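Local structure of ABC transporter substrate-binding protein (Rhizobium radiobacter, 6TFX) at residues R41-S46 with S51-L56; S140-G145 with S479-P484; L252-I257 with Q398-A403. The protein binds the mannityl-opine mannopinic acid as the solute-binding protein of an ABC transporter and probably delivers it for import. All blocks are in the same frame, centred on the assembly; numbering follows the deposited sequence.

Contact 1. Residues R41-S46 with S51-L56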
ATOM      1  N   ARG A  41       8.027   5.969  14.174  1.00 14.64           N
ATOM      2  CA  ARG A  41       7.432   4.792  13.577  1.00 15.00           C
ATOM      3  C   ARG A  41       6.055   4.585  14.120  1.00 17.59           C
ATOM      4  O   ARG A  41       5.755   5.039  15.217  1.00 16.35           O
ATOM      5  CB  ARG A  41       8.282   3.547  13.910  1.00 15.27           C
ATOM      6  CG  ARG A  41       8.288   3.191  15.422  1.00 15.47           C
ATOM      7  CD  ARG A  41       8.876   1.812  15.592  1.00 19.90           C
ATOM      8  NE  ARG A  41       8.876   1.356  16.977  1.00 20.05           N
ATOM      9  CZ  ARG A  41       9.339   0.169  17.340  1.00 27.30           C
ATOM     10  NH1 ARG A  41       9.813  -0.677  16.424  1.00 20.94           N
ATOM     11  NH2 ARG A  41       9.333  -0.190  18.620  1.00 24.14           N
ATOM     12  N   PHE A  42       5.243   3.848  13.390  1.00 15.89           N
ATOM     13  CA  PHE A  42       3.964   3.391  13.916  1.00 14.57           C
ATOM     14  C   PHE A  42       4.332   2.395  15.045  1.00 16.84           C
ATOM     15  O   PHE A  42       5.356   1.707  14.963  1.00 18.22           O
ATOM     16  CB  PHE A  42       3.243   2.583  12.835  1.00 16.32           C
ATOM     17  CG  PHE A  42       2.601   3.495  11.825  1.00 17.20           C
ATOM     18  CD1 PHE A  42       3.336   4.002  10.755  1.00 19.88           C
ATOM     19  CD2 PHE A  42       1.251   3.788  11.900  1.00 19.35           C
ATOM     20  CE1 PHE A  42       2.737   4.870   9.827  1.00 20.11           C
ATOM     21  CE2 PHE A  42       0.649   4.643  10.966  1.00 20.65           C
ATOM     22  CZ  PHE A  42       1.404   5.199   9.958  1.00 17.30           C
ATOM     23  N   ALA A  43       3.499   2.295  16.090  1.00 15.17           N
ATOM     24  CA  ALA A  43       3.772   1.292  17.110  1.00 16.83           C
ATOM     25  C   ALA A  43       3.667  -0.072  16.440  1.00 18.14           C
ATOM     26  O   ALA A  43       2.732  -0.294  15.653  1.00 17.53           O
ATOM     27  CB  ALA A  43       2.716   1.375  18.209  1.00 17.92           C
ATOM     28  N   PRO A  44       4.577  -1.009  16.757  1.00 16.62           N
ATOM     29  CA  PRO A  44       4.453  -2.363  16.187  1.00 16.34           C
ATOM     30  C   PRO A  44       3.051  -2.925  16.466  1.00 17.96           C
ATOM     31  O   PRO A  44       2.552  -2.871  17.610  1.00 16.80           O
ATOM     32  CB  PRO A  44       5.537  -3.151  16.920  1.00 18.67           C
ATOM     33  CG  PRO A  44       6.596  -2.093  17.236  1.00 21.87           C
ATOM     34  CD  PRO A  44       5.763  -0.887  17.627  1.00 18.27           C
ATOM     35  N   GLY A  45       2.414  -3.406  15.404  1.00 16.03           N
ATOM     36  CA  GLY A  45       1.062  -3.946  15.485  1.00 17.09           C
ATOM     37  C   GLY A  45      -0.052  -2.939  15.278  1.00 18.26           C
ATOM     38  O   GLY A  45      -1.230  -3.307  15.327  1.00 16.34           O
ATOM     39  N   SER A  46       0.293  -1.669  15.010  1.00 15.89           N
ATOM     40  CA  SER A  46      -0.692  -0.634  14.710  1.00 16.84           C
ATOM     41  C   SER A  46      -0.462  -0.026  13.324  1.00 17.78           C
ATOM     42  O   SER A  46       0.693   0.176  12.912  1.00 16.60           O
ATOM     43  CB  SER A  46      -0.658   0.489  15.738  1.00 18.91           C
ATOM     44  OG  SER A  46      -1.641   1.475  15.429  1.00 21.22           O
ATOM     45  N   SER A  51      -0.637   6.136  16.936  1.00 15.37           N
ATOM     46  CA  SER A  51       0.336   5.338  17.690  1.00 16.05           C
ATOM     47  C   SER A  51       1.805   5.751  17.475  1.00 17.51           C
ATOM     48  O   SER A  51       2.688   5.119  18.054  1.00 17.62           O
ATOM     49  CB  SER A  51       0.188   3.872  17.291  1.00 17.32           C
ATOM     50  OG  SER A  51       0.767   3.652  16.017  1.00 18.00           O
ATOM     51  N   ILE A  52       2.067   6.719  16.593  1.00 14.30           N
ATOM     52  CA  ILE A  52       3.444   7.040  16.208  1.00 14.78           C
ATOM     53  C   ILE A  52       4.299   7.378  17.416  1.00 18.72           C
ATOM     54  O   ILE A  52       3.867   8.094  18.333  1.00 18.91           O
ATOM     55  CB  ILE A  52       3.478   8.090  15.083  1.00 17.66           C
ATOM     56  CG1 ILE A  52       3.023   7.400  13.769  1.00 18.10           C
ATOM     57  CG2 ILE A  52       4.885   8.668  14.906  1.00 18.56           C
ATOM     58  CD1 ILE A  52       2.662   8.314  12.618  1.00 22.44           C
ATOM     59  N   GLU A  53       5.505   6.774  17.435  1.00 17.31           N
ATOM     60  CA  GLU A  53       6.448   6.874  18.553  1.00 16.55           C
ATOM     61  C   GLU A  53       7.888   7.050  18.026  1.00 19.13           C
ATOM     62  O   GLU A  53       8.140   6.870  16.835  1.00 17.88           O
ATOM     63  CB  GLU A  53       6.362   5.603  19.425  1.00 18.04           C
ATOM     64  CG  GLU A  53       6.548   4.295  18.665  1.00 22.59           C
ATOM     65  CD  GLU A  53       6.503   3.002  19.466  1.00 29.57           C
ATOM     66  OE1 GLU A  53       5.547   2.792  20.251  1.00 26.28           O
ATOM     67  OE2 GLU A  53       7.427   2.178  19.287  1.00 28.44           O
ATOM     68  N   ALA A  54       8.838   7.331  18.925  1.00 18.45           N
ATOM     69  CA  ALA A  54      10.245   7.514  18.528  1.00 19.55           C
ATOM     70  C   ALA A  54      10.845   6.269  17.816  1.00 21.71           C
ATOM     71  O   ALA A  54      10.541   5.129  18.185  1.00 20.60           O
ATOM     72  CB  ALA A  54      11.080   7.816  19.759  1.00 21.44           C
ATOM     73  N   ASP A  55      11.745   6.493  16.841  1.00 18.19           N
ATOM     74  CA  ASP A  55      12.476   5.394  16.161  1.00 16.67           C
ATOM     75  C   ASP A  55      13.937   5.904  16.107  1.00 20.46           C
ATOM     76  O   ASP A  55      14.564   6.005  17.165  1.00 20.63           O
ATOM     77  CB  ASP A  55      11.900   5.071  14.764  1.00 17.88           C
ATOM     78  CG  ASP A  55      12.249   3.689  14.205  1.00 23.47           C
ATOM     79  OD1 ASP A  55      12.708   2.824  14.991  1.00 25.46           O
ATOM     80  OD2 ASP A  55      12.048   3.465  12.969  1.00 21.96           O
ATOM     81  N   LEU A  56      14.440   6.355  14.935  1.00 17.05           N
ATOM     82  CA  LEU A  56      15.806   6.921  14.898  1.00 16.84           C
ATOM     83  C   LEU A  56      15.882   8.206  15.740  1.00 20.19           C
ATOM     84  O   LEU A  56      16.900   8.455  16.398  1.00 20.86           O
ATOM     85  CB  LEU A  56      16.209   7.214  13.455  1.00 16.68           C
ATOM     86  CG  LEU A  56      17.488   8.020  13.253  1.00 21.69           C
ATOM     87  CD1 LEU A  56      18.752   7.247  13.750  1.00 20.65           C
ATOM     88  CD2 LEU A  56      17.630   8.366  11.793  1.00 18.89           C
TER

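Contact 2. Residues S140-G145 with S479-P484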
ATOM      1  N   SER A 140       7.315   8.545   9.057  1.00 14.81           N
ATOM      2  CA  SER A 140       7.274   7.245   9.698  1.00 15.01           C
ATOM      3  C   SER A 140       7.774   6.129   8.805  1.00 18.14           C
ATOM      4  O   SER A 140       8.193   6.370   7.674  1.00 17.87           O
ATOM      5  CB  SER A 140       5.862   6.935  10.191  1.00 19.64           C
ATOM      6  OG  SER A 140       5.055   6.693   9.051  1.00 24.69           O
ATOM      7  N   ASN A 141       7.661   4.897   9.316  1.00 15.37           N
ATOM      8  CA  ASN A 141       8.169   3.708   8.637  1.00 16.59           C
ATOM      9  C   ASN A 141       7.174   3.212   7.598  1.00 18.25           C
ATOM     10  O   ASN A 141       6.596   2.123   7.711  1.00 18.17           O
ATOM     11  CB  ASN A 141       8.593   2.635   9.649  1.00 14.49           C
ATOM     12  CG  ASN A 141       7.480   2.171  10.550  1.00 20.21           C
ATOM     13  OD1 ASN A 141       6.622   2.948  10.979  1.00 17.95           O
ATOM     14  ND2 ASN A 141       7.520   0.904  10.894  1.00 18.85           N
ATOM     15  N   PHE A 142       7.005   4.018   6.545  1.00 15.75           N
ATOM     16  CA  PHE A 142       6.146   3.654   5.421  1.00 15.75           C
ATOM     17  C   PHE A 142       6.486   4.557   4.272  1.00 19.46           C
ATOM     18  O   PHE A 142       6.830   5.728   4.482  1.00 18.10           O
ATOM     19  CB  PHE A 142       4.635   3.771   5.735  1.00 16.81           C
ATOM     20  CG  PHE A 142       3.724   3.140   4.682  1.00 17.99           C
ATOM     21  CD1 PHE A 142       3.774   1.774   4.423  1.00 19.65           C
ATOM     22  CD2 PHE A 142       2.803   3.912   3.984  1.00 21.58           C
ATOM     23  CE1 PHE A 142       2.922   1.191   3.470  1.00 21.81           C
ATOM     24  CE2 PHE A 142       1.954   3.330   3.032  1.00 23.54           C
ATOM     25  CZ  PHE A 142       2.018   1.977   2.784  1.00 19.89           C
ATOM     26  N   SER A 143       6.407   4.009   3.061  1.00 16.12           N
ATOM     27  CA  SER A 143       6.643   4.773   1.832  1.00 16.01           C
ATOM     28  C   SER A 143       7.943   5.621   1.914  1.00 19.00           C
ATOM     29  O   SER A 143       8.996   5.074   2.205  1.00 18.72           O
ATOM     30  CB  SER A 143       5.396   5.579   1.448  1.00 20.51           C
ATOM     31  OG  SER A 143       4.320   4.691   1.146  1.00 21.91           O
ATOM     32  N   GLY A 144       7.857   6.936   1.725  1.00 17.80           N
ATOM     33  CA  GLY A 144       9.049   7.776   1.667  1.00 17.86           C
ATOM     34  C   GLY A 144       9.708   8.146   2.976  1.00 20.43           C
ATOM     35  O   GLY A 144      10.666   8.916   2.973  1.00 20.64           O
ATOM     36  N   GLY A 145       9.184   7.645   4.095  1.00 16.57           N
ATOM     37  CA  GLY A 145       9.746   8.007   5.399  1.00 15.99           C
ATOM     38  C   GLY A 145      10.997   7.243   5.807  1.00 19.78           C
ATOM     39  O   GLY A 145      11.777   7.700   6.654  1.00 19.28           O
ATOM     40  N   SER A 479      -0.760  -3.047  10.131  1.00 16.05           N
ATOM     41  CA  SER A 479       0.589  -2.709   9.700  1.00 16.68           C
ATOM     42  C   SER A 479       0.305  -1.953   8.423  1.00 21.17           C
ATOM     43  O   SER A 479      -0.548  -2.388   7.651  1.00 20.53           O
ATOM     44  CB  SER A 479       1.383  -3.976   9.377  1.00 19.37           C
ATOM     45  OG  SER A 479       2.763  -3.730   9.161  1.00 32.02           O
ATOM     46  N   MET A 480       0.974  -0.824   8.184  1.00 17.94           N
ATOM     47  CA  MET A 480       0.649  -0.048   6.988  1.00 17.47           C
ATOM     48  C   MET A 480       0.663  -0.876   5.660  1.00 19.92           C
ATOM     49  O   MET A 480      -0.242  -0.647   4.837  1.00 19.75           O
ATOM     50  CB  MET A 480       1.469   1.226   6.889  1.00 19.97           C
ATOM     51  CG  MET A 480       0.844   2.394   7.658  1.00 22.07           C
ATOM     52  SD  MET A 480      -0.896   2.838   7.300  1.00 24.11           S
ATOM     53  CE  MET A 480      -0.858   2.962   5.465  1.00 20.68           C
ATOM     54  N   PRO A 481       1.551  -1.879   5.451  1.00 17.17           N
ATOM     55  CA  PRO A 481       1.458  -2.692   4.223  1.00 17.95           C
ATOM     56  C   PRO A 481       0.344  -3.774   4.256  1.00 21.33           C
ATOM     57  O   PRO A 481       0.199  -4.498   3.271  1.00 21.26           O
ATOM     58  CB  PRO A 481       2.821  -3.396   4.169  1.00 20.07           C
ATOM     59  CG  PRO A 481       3.689  -2.701   5.149  1.00 24.06           C
ATOM     60  CD  PRO A 481       2.753  -2.255   6.218  1.00 20.49           C
ATOM     61  N   SER A 482      -0.408  -3.919   5.380  1.00 16.68           N
ATOM     62  CA  SER A 482      -1.457  -4.942   5.590  1.00 15.84           C
ATOM     63  C   SER A 482      -0.849  -6.357   5.661  1.00 19.21           C
ATOM     64  O   SER A 482      -1.502  -7.359   5.305  1.00 18.74           O
ATOM     65  CB  SER A 482      -2.558  -4.866   4.525  1.00 18.02           C
ATOM     66  OG  SER A 482      -3.119  -3.563   4.458  1.00 22.35           O
ATOM     67  N   ALA A 483       0.408  -6.433   6.153  1.00 17.98           N
ATOM     68  CA  ALA A 483       1.160  -7.679   6.260  1.00 18.16           C
ATOM     69  C   ALA A 483       1.813  -7.755   7.633  1.00 20.86           C
ATOM     70  O   ALA A 483       2.043  -6.717   8.262  1.00 19.16           O
ATOM     71  CB  ALA A 483       2.231  -7.731   5.184  1.00 19.29           C
ATOM     72  N   PRO A 484       2.159  -8.958   8.106  1.00 17.98           N
ATOM     73  CA  PRO A 484       2.821  -9.057   9.420  1.00 17.63           C
ATOM     74  C   PRO A 484       4.102  -8.234   9.509  1.00 20.90           C
ATOM     75  O   PRO A 484       4.844  -8.091   8.536  1.00 19.99           O
ATOM     76  CB  PRO A 484       3.162 -10.544   9.530  1.00 19.56           C
ATOM     77  CG  PRO A 484       2.176 -11.240   8.639  1.00 23.25           C
ATOM     78  CD  PRO A 484       1.985 -10.286   7.486  1.00 19.67           C
TER

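Contact 3. Residues L252-I257 with Q398-A403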
ATOM      1  N   LEU A 252     -10.707  -0.870  -6.701  1.00 13.79           N
ATOM      2  CA  LEU A 252     -11.584  -0.091  -7.574  1.00 13.53           C
ATOM      3  C   LEU A 252     -11.261  -0.433  -9.005  1.00 16.35           C
ATOM      4  O   LEU A 252     -10.106  -0.795  -9.290  1.00 13.47           O
ATOM      5  CB  LEU A 252     -11.314   1.408  -7.439  1.00 13.68           C
ATOM      6  CG  LEU A 252     -11.675   2.041  -6.093  1.00 16.56           C
ATOM      7  CD1 LEU A 252     -10.411   2.539  -5.376  1.00 16.69           C
ATOM      8  CD2 LEU A 252     -12.633   3.195  -6.304  1.00 18.04           C
ATOM      9  N   LEU A 253     -12.228  -0.216  -9.911  1.00 13.92           N
ATOM     10  CA  LEU A 253     -11.971  -0.254 -11.358  1.00 14.52           C
ATOM     11  C   LEU A 253     -11.769   1.211 -11.718  1.00 16.83           C
ATOM     12  O   LEU A 253     -12.738   1.994 -11.686  1.00 15.73           O
ATOM     13  CB  LEU A 253     -13.215  -0.775 -12.119  1.00 15.08           C
ATOM     14  CG  LEU A 253     -13.532  -2.231 -11.904  1.00 17.45           C
ATOM     15  CD1 LEU A 253     -14.947  -2.549 -12.421  1.00 17.64           C
ATOM     16  CD2 LEU A 253     -12.497  -3.099 -12.626  1.00 16.96           C
ATOM     17  N   HIS A 254     -10.506   1.609 -12.023  1.00 13.37           N
ATOM     18  CA  HIS A 254     -10.188   2.976 -12.439  1.00 13.24           C
ATOM     19  C   HIS A 254     -10.335   2.978 -13.949  1.00 17.68           C
ATOM     20  O   HIS A 254      -9.636   2.219 -14.622  1.00 16.71           O
ATOM     21  CB  HIS A 254      -8.746   3.332 -12.084  1.00 13.15           C
ATOM     22  CG  HIS A 254      -8.535   3.354 -10.607  1.00 15.19           C
ATOM     23  ND1 HIS A 254      -8.758   4.508  -9.865  1.00 16.86           N
ATOM     24  CD2 HIS A 254      -8.146   2.358  -9.779  1.00 16.25           C
ATOM     25  CE1 HIS A 254      -8.515   4.177  -8.602  1.00 16.20           C
ATOM     26  NE2 HIS A 254      -8.134   2.901  -8.489  1.00 16.17           N
ATOM     27  N   ILE A 255     -11.243   3.797 -14.473  1.00 13.70           N
ATOM     28  CA  ILE A 255     -11.524   3.791 -15.928  1.00 12.82           C
ATOM     29  C   ILE A 255     -10.824   4.979 -16.568  1.00 15.24           C
ATOM     30  O   ILE A 255     -11.077   6.110 -16.145  1.00 14.82           O
ATOM     31  CB  ILE A 255     -13.061   3.882 -16.185  1.00 15.44           C
ATOM     32  CG1 ILE A 255     -13.834   2.690 -15.529  1.00 15.45           C
ATOM     33  CG2 ILE A 255     -13.358   3.985 -17.699  1.00 16.65           C
ATOM     34  CD1 ILE A 255     -15.410   3.033 -15.450  1.00 16.92           C
ATOM     35  N   ASN A 256     -10.051   4.746 -17.638  1.00 15.30           N
ATOM     36  CA  ASN A 256      -9.401   5.869 -18.313  1.00 15.16           C
ATOM     37  C   ASN A 256     -10.496   6.593 -19.088  1.00 17.40           C
ATOM     38  O   ASN A 256     -10.920   6.131 -20.156  1.00 18.45           O
ATOM     39  CB  ASN A 256      -8.258   5.408 -19.229  1.00 16.95           C
ATOM     40  CG  ASN A 256      -7.524   6.565 -19.837  1.00 19.15           C
ATOM     41  OD1 ASN A 256      -8.069   7.659 -19.996  1.00 17.89           O
ATOM     42  ND2 ASN A 256      -6.282   6.347 -20.207  1.00 18.32           N
ATOM     43  N   ILE A 257     -10.936   7.747 -18.538  1.00 14.94           N
ATOM     44  CA  ILE A 257     -12.051   8.521 -19.114  1.00 15.00           C
ATOM     45  C   ILE A 257     -11.705   9.217 -20.432  1.00 19.59           C
ATOM     46  O   ILE A 257     -12.599   9.806 -21.044  1.00 19.31           O
ATOM     47  CB  ILE A 257     -12.602   9.525 -18.081  1.00 16.81           C
ATOM     48  CG1 ILE A 257     -11.558  10.625 -17.781  1.00 18.92           C
ATOM     49  CG2 ILE A 257     -13.064   8.757 -16.789  1.00 16.68           C
ATOM     50  CD1 ILE A 257     -12.084  11.786 -16.920  1.00 23.94           C
ATOM     51  N   GLN A 398      -3.496  11.066  -4.620  1.00 13.15           N
ATOM     52  CA  GLN A 398      -2.719  10.093  -5.405  1.00 13.34           C
ATOM     53  C   GLN A 398      -3.486   9.425  -6.538  1.00 16.32           C
ATOM     54  O   GLN A 398      -2.921   9.178  -7.615  1.00 14.73           O
ATOM     55  CB  GLN A 398      -2.138   9.042  -4.443  1.00 14.53           C
ATOM     56  CG  GLN A 398      -1.151   9.700  -3.444  1.00 16.22           C
ATOM     57  CD  GLN A 398      -0.518   8.688  -2.535  1.00 21.70           C
ATOM     58  OE1 GLN A 398      -0.303   7.546  -2.908  1.00 19.88           O
ATOM     59  NE2 GLN A 398      -0.169   9.115  -1.329  1.00 20.39           N
ATOM     60  N   PHE A 399      -4.755   9.099  -6.287  1.00 13.23           N
ATOM     61  CA  PHE A 399      -5.542   8.382  -7.295  1.00 13.16           C
ATOM     62  C   PHE A 399      -6.393   9.288  -8.185  1.00 16.58           C
ATOM     63  O   PHE A 399      -6.766   8.840  -9.291  1.00 16.39           O
ATOM     64  CB  PHE A 399      -6.482   7.402  -6.596  1.00 13.48           C
ATOM     65  CG  PHE A 399      -5.792   6.174  -6.084  1.00 13.08           C
ATOM     66  CD1 PHE A 399      -5.607   5.063  -6.917  1.00 16.11           C
ATOM     67  CD2 PHE A 399      -5.283   6.134  -4.788  1.00 14.20           C
ATOM     68  CE1 PHE A 399      -4.953   3.917  -6.443  1.00 17.03           C
ATOM     69  CE2 PHE A 399      -4.587   5.001  -4.324  1.00 16.41           C
ATOM     70  CZ  PHE A 399      -4.458   3.886  -5.145  1.00 15.46           C
ATOM     71  N   TYR A 400      -6.765  10.498  -7.723  1.00 15.31           N
ATOM     72  CA  TYR A 400      -7.735  11.282  -8.466  1.00 14.93           C
ATOM     73  C   TYR A 400      -7.366  12.736  -8.808  1.00 17.02           C
ATOM     74  O   TYR A 400      -8.102  13.328  -9.602  1.00 17.51           O
ATOM     75  CB  TYR A 400      -9.093  11.268  -7.725  1.00 14.96           C
ATOM     76  CG  TYR A 400      -9.545   9.873  -7.345  1.00 13.38           C
ATOM     77  CD1 TYR A 400      -9.765   8.894  -8.320  1.00 14.81           C
ATOM     78  CD2 TYR A 400      -9.727   9.515  -6.007  1.00 14.28           C
ATOM     79  CE1 TYR A 400     -10.150   7.601  -7.970  1.00 15.71           C
ATOM     80  CE2 TYR A 400     -10.111   8.224  -5.649  1.00 14.46           C
ATOM     81  CZ  TYR A 400     -10.282   7.260  -6.630  1.00 15.09           C
ATOM     82  OH  TYR A 400     -10.660   5.984  -6.283  1.00 16.88           O
ATOM     83  N   HIS A 401      -6.286  13.309  -8.236  1.00 14.25           N
ATOM     84  CA  HIS A 401      -5.942  14.696  -8.596  1.00 14.52           C
ATOM     85  C   HIS A 401      -5.231  14.669  -9.950  1.00 16.74           C
ATOM     86  O   HIS A 401      -4.441  13.753 -10.194  1.00 15.75           O
ATOM     87  CB  HIS A 401      -5.045  15.319  -7.533  1.00 16.07           C
ATOM     88  CG  HIS A 401      -4.818  16.782  -7.750  1.00 19.25           C
ATOM     89  ND1 HIS A 401      -3.919  17.244  -8.699  1.00 20.45           N
ATOM     90  CD2 HIS A 401      -5.436  17.844  -7.181  1.00 20.73           C
ATOM     91  CE1 HIS A 401      -3.978  18.571  -8.639  1.00 20.23           C
ATOM     92  NE2 HIS A 401      -4.873  18.976  -7.737  1.00 20.66           N
ATOM     93  N   SER A 402      -5.528  15.627 -10.840  1.00 15.83           N
ATOM     94  CA  SER A 402      -4.926  15.566 -12.183  1.00 16.35           C
ATOM     95  C   SER A 402      -3.383  15.583 -12.190  1.00 19.33           C
ATOM     96  O   SER A 402      -2.779  15.082 -13.156  1.00 19.90           O
ATOM     97  CB  SER A 402      -5.477  16.664 -13.091  1.00 21.40           C
ATOM     98  OG  SER A 402      -4.947  17.897 -12.654  1.00 21.77           O
ATOM     99  N   ALA A 403      -2.734  16.140 -11.157  1.00 17.23           N
ATOM    100  CA  ALA A 403      -1.258  16.175 -11.139  1.00 18.33           C
ATOM    101  C   ALA A 403      -0.698  14.725 -11.074  1.00 19.52           C
ATOM    102  O   ALA A 403       0.435  14.460 -11.477  1.00 17.96           O
ATOM    103  CB  ALA A 403      -0.769  16.963  -9.926  1.00 20.38           C
TER
HETATM  104  O   HOH W   1      -7.886   6.966 -10.931  1.00 14.96           O

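Contact 1. Residues R41-S46 with S51-L56
Glu-53 OE2 is gripped by two nitrogens of Arg-41: NE at 2.8 Å makes the main bond of a salt bridge, and NH2 adds a weak, more bent one. The approach is not the coplanar, two-pronged kind. NE reaches the anti side of OE2, 27° out of the carboxylate plane, and the guanidinium and carboxylate planes are turned 43° apart. Both side chains leave the same face of a two-stranded antiparallel ladder, where Arg-41 and Glu-53 form a hydrogen-bonded pair: Arg-41 N meets Glu-53 O at 2.8 Å, and Glu-53 N meets Arg-41 O at 2.8 Å. Arg-41 then runs extended from CG to NE, and Pro-44 CG lies over one face of its guanidinium, toward the rim.

At the loop end, Ser-51 OG accepts a nearly straight bond from Ala-43 N (3.1 Å). Its chi1 of 76° sets OG between its own N and carbonyl carbon, and Asn-48 O is a further partner. Ile-52 CD1 lies over one face of the Phe-42 ring, 4.3 Å from CZ. Asp-55 OD1 salt-bridges Arg-191. This is a beta hairpin of strands 40-41 and 53-54, its long loop containing a type II turn (Ala-43 to Ser-46) with Gly-45 at its third position.

Contact 2. Residues S140-G145 with S479-P484
Met-480 CB sits over one face of the Phe-142 ring, 3.7 Å from the ring centroid and 22° off the normal, a CH-pi contact. The closest pair, Phe-142 CD1 to Met-480 CB at 3.4 Å, places CB toward the rim on the CG-CD1-CE1 side. The methionine then folds back, bent at chi2 (-54°) and chi3 (-51°), and its CE returns to the ring 3.7 Å from Phe-142 CE2. SD stands higher above the same face, 5.2 Å from the centroid, a distant Met-aromatic contact. Pro-481 CG comes to 4.3 Å from Phe-142 CE1. No hydrogen bond crosses between the segments; packing with CH-pi and sulfur-aromatic contacts joins them.

The opposite ring face carries Ser-143 OG, 3.2 Å above the plane and offset toward the rim; that hydroxyl is itself bonded to Arg-29. Thus the phenyl group is held between its own neighbour and the methionine. Two turns position the partners. A type I turn from Ser-479 to Ser-482, closed by Ser-482 N to Ser-479 O at 2.7 Å, presents Met-480 and Pro-481, while an inverse gamma turn centred on Asn-141 ends at Phe-142, closed weakly by Phe-142 N to Ser-140 O.

Helix 26-35 flanks both segments, with Arg-29 touching Phe-142 and Pro-481. Ser-482 bonds to Pro-247 O of strand 240-255, and Ala-483 and Pro-484 pack on Trp-464 of strand 454-467.

Contact 3. Residues L252-I257 with Q398-A403
Tyr-400 reaches from the last turn of its helix to His-254 and Leu-252 on the strand. At CB the chain turns so that CG lies beside the backbone N, anti to the carbonyl carbon (chi1 -50°), and Phe-399 CB lies over the centre of one ring face. Farther out, CE1 of Tyr-400 comes to 3.8 Å from His-254 CE1; the two rings meet rim to rim, with planes at 32°. At the tip, Tyr-400 OH touches Leu-252 CD2 at 3.4 Å and lies close to CD1 as well, so both leucine methyls pack on the hydroxyl oxygen. Its polar partner is Val-295 O, to which it is hydrogen-bonded.

His-254 also meets Phe-399, CE1 to CD1 at 3.5 Å. Their planes are only 14° apart, yet centroids 5.3 Å apart show rings slid past each other with little overlap. A water bridges the segments: it donates to Phe-399 O (2.7 Å) and is hydrogen-bonded to His-254 ND1 (2.8 Å).

Strand 240-255 runs between strands 381-386 and 454-467, paired with both, and the three-ring aromatic cluster joins it to the C-terminal end of helix 392-400. Phe-399 stacks on Tyr-395 of its own helix and touches Ala-386 of strand 381-386.

In the fold
Contacts 1 and 2 adjoin, their centres about 10 Å apart. A probable hydrogen bond from Phe-42 N to Asn-141 OD1 (2.9 Å) joins them, and Phe-42 CZ packs on Met-480 CG at 3.7 Å. Contact 3 stands apart: its centre is about 31 Å from that of contact 1, on the opposite side of the chain's centre, and about 23 Å from that of contact 2. The bound opine lies about 6 Å from the side chains of both Phe-142 and Phe-399, but about 13 Å from that of Phe-42. Near contact 3, the Tyr-400 side chain lies about 6 Å from a magnesium ion and about 4 and 5 Å from those of metal-binding Cys-418 and Cys-453.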